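Local atomic coordinates of CBS domain containing membrane protein (PDB entry 4ESY), a protein that is of uncharacterised function, its C-terminal part here holding paired CBS domains that, as in relatives, probably sense a small regulatory ligand such as an adenine nucleotide. Residues V116-E121 / H137-V142. Residues are numbered along the deposited sequence; the frame is centred on the assembly and turned at random.
Sequences VTAAPE and HRIPVV
A118 is held to the strand 138-143 by both of its backbone polar atoms: its N donates to P140 O at 2.9 Å and its O accepts from V142 N at 2.8 Å. Both N-H...O angles, 171° and 168°, are close to straight. These two bonds flank V141, and register matching T117, A118 and A119 to P140, V141 and V142 identifies a single parallel bridge.

I139, buried and with its CB directed toward 116-121, forms the close-packed apolar part of the contact. Its CG2, anti to the backbone N (chi1 of CG1 -67°), lies 3.8 Å from A118 N, while its CG1 approaches V116 CG1 obliquely at 3.7 Å. With an alanine in place of I139, V116 CG1 is likely to lose the CG1 and CD1 it rests on, and a gap to open beside A118 N, where CG2 had been. Farther along, V141 CG1 reaches P120 CD at 3.9 Å.

The solvent side is at T117, exposed where A118 and I139 are buried: its methyl CG2 lies 3.8 Å from P140 CG, the side chains crossing at about a right angle.

Within this CBS domain, the loop segment 116-121 thus edges the hairpin of strands 138-143 and 146-152, with helix 124-134 packing on A118 and I139 through I127, and strand 61-64 meeting P140 and V142.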
loop_
_atom_site.group_PDB
_atom_site.type_symbol
_atom_site.label_atom_id
_atom_site.label_comp_id
_atom_site.label_asym_id
_atom_site.label_seq_id
_atom_site.Cartn_x
_atom_site.Cartn_y
_atom_site.Cartn_z
ATOM N N VAL B 116 -2.738 18.272 5.480
ATOM C CA VAL B 116 -4.045 18.641 4.966
ATOM C C VAL B 116 -5.126 17.645 5.333
ATOM O O VAL B 116 -4.865 16.445 5.499
ATOM C CB VAL B 116 -4.004 18.862 3.432
ATOM C CG1 VAL B 116 -4.184 17.553 2.696
ATOM C CG2 VAL B 116 -5.069 19.871 3.018
ATOM N N THR B 117 -6.342 18.138 5.506
ATOM C CA THR B 117 -7.463 17.230 5.676
ATOM C C THR B 117 -8.544 17.487 4.609
ATOM O O THR B 117 -8.599 18.567 3.992
ATOM C CB THR B 117 -8.087 17.333 7.086
ATOM O OG1 THR B 117 -8.785 18.578 7.198
ATOM C CG2 THR B 117 -7.021 17.259 8.174
ATOM N N ALA B 118 -9.416 16.511 4.398
ATOM C CA ALA B 118 -10.553 16.695 3.495
ATOM C C ALA B 118 -11.886 16.516 4.231
ATOM O O ALA B 118 -11.924 15.966 5.349
ATOM C CB ALA B 118 -10.455 15.714 2.326
ATOM N N ALA B 119 -12.964 16.989 3.604
ATOM C CA ALA B 119 -14.338 16.752 4.066
ATOM C C ALA B 119 -15.007 15.770 3.097
ATOM O O ALA B 119 -14.624 15.699 1.935
ATOM C CB ALA B 119 -15.116 18.080 4.147
ATOM N N PRO B 120 -15.973 14.966 3.575
ATOM C CA PRO B 120 -16.555 13.922 2.712
ATOM C C PRO B 120 -17.338 14.445 1.485
ATOM O O PRO B 120 -17.574 13.718 0.503
ATOM C CB PRO B 120 -17.475 13.157 3.678
ATOM C CG PRO B 120 -17.768 14.119 4.775
ATOM C CD PRO B 120 -16.495 14.887 4.954
ATOM N N GLU B 121 -17.737 15.713 1.536
ATOM C CA GLU B 121 -18.428 16.296 0.407
ATOM C C GLU B 121 -17.474 16.857 -0.652
ATOM O O GLU B 121 -17.929 17.300 -1.680
ATOM C CB GLU B 121 -19.403 17.397 0.876
ATOM C CG GLU B 121 -18.711 18.684 1.316
ATOM C CD GLU B 121 -18.292 18.710 2.799
ATOM O OE1 GLU B 121 -18.181 17.635 3.447
ATOM O OE2 GLU B 121 -18.061 19.831 3.320
ATOM N N HIS B 137 1.059 11.088 0.642
ATOM C CA HIS B 137 0.520 9.771 0.309
ATOM C C HIS B 137 -0.794 9.416 1.003
ATOM O O HIS B 137 -1.422 8.390 0.667
ATOM C CB HIS B 137 1.545 8.686 0.602
ATOM C CG HIS B 137 2.803 8.818 -0.201
ATOM N ND1 HIS B 137 2.886 8.430 -1.525
ATOM C CD2 HIS B 137 4.020 9.314 0.126
ATOM C CE1 HIS B 137 4.105 8.674 -1.973
ATOM N NE2 HIS B 137 4.813 9.207 -0.990
ATOM N N ARG B 138 -1.213 10.250 1.952
ATOM C CA ARG B 138 -2.389 9.941 2.763
ATOM C C ARG B 138 -3.058 11.223 3.182
ATOM O O ARG B 138 -2.374 12.133 3.615
ATOM C CB ARG B 138 -1.956 9.270 4.062
ATOM C CG ARG B 138 -1.975 7.775 4.042
ATOM C CD ARG B 138 -1.350 7.248 5.326
ATOM N NE ARG B 138 0.096 7.365 5.315
ATOM C CZ ARG B 138 0.914 6.406 4.889
ATOM N NH1 ARG B 138 0.415 5.260 4.436
ATOM N NH2 ARG B 138 2.228 6.590 4.923
ATOM N N ILE B 139 -4.388 11.270 3.130
ATOM C CA ILE B 139 -5.119 12.432 3.622
ATOM C C ILE B 139 -6.326 11.975 4.410
ATOM O O ILE B 139 -7.176 11.269 3.852
ATOM C CB ILE B 139 -5.620 13.306 2.454
ATOM C CG1 ILE B 139 -4.418 13.947 1.735
ATOM C CG2 ILE B 139 -6.609 14.400 2.966
ATOM C CD1 ILE B 139 -4.759 14.646 0.401
ATOM N N PRO B 140 -6.437 12.420 5.670
ATOM C CA PRO B 140 -7.576 12.119 6.534
ATOM C C PRO B 140 -8.866 12.850 6.087
ATOM O O PRO B 140 -8.821 13.977 5.606
ATOM C CB PRO B 140 -7.102 12.573 7.940
ATOM C CG PRO B 140 -6.084 13.619 7.682
ATOM C CD PRO B 140 -5.424 13.252 6.354
ATOM N N VAL B 141 -9.995 12.163 6.189
ATOM C CA VAL B 141 -11.293 12.751 5.872
ATOM C C VAL B 141 -12.003 12.951 7.199
ATOM O O VAL B 141 -12.068 12.050 8.027
ATOM C CB VAL B 141 -12.116 11.867 4.909
ATOM C CG1 VAL B 141 -13.380 12.591 4.458
ATOM C CG2 VAL B 141 -11.272 11.494 3.684
ATOM N N VAL B 142 -12.487 14.168 7.402
ATOM C CA VAL B 142 -13.104 14.579 8.640
ATOM C C VAL B 142 -14.471 15.142 8.349
ATOM O O VAL B 142 -14.633 15.918 7.414
ATOM C CB VAL B 142 -12.244 15.653 9.301
ATOM C CG1 VAL B 142 -12.963 16.268 10.485
ATOM C CG2 VAL B 142 -10.932 15.040 9.719
#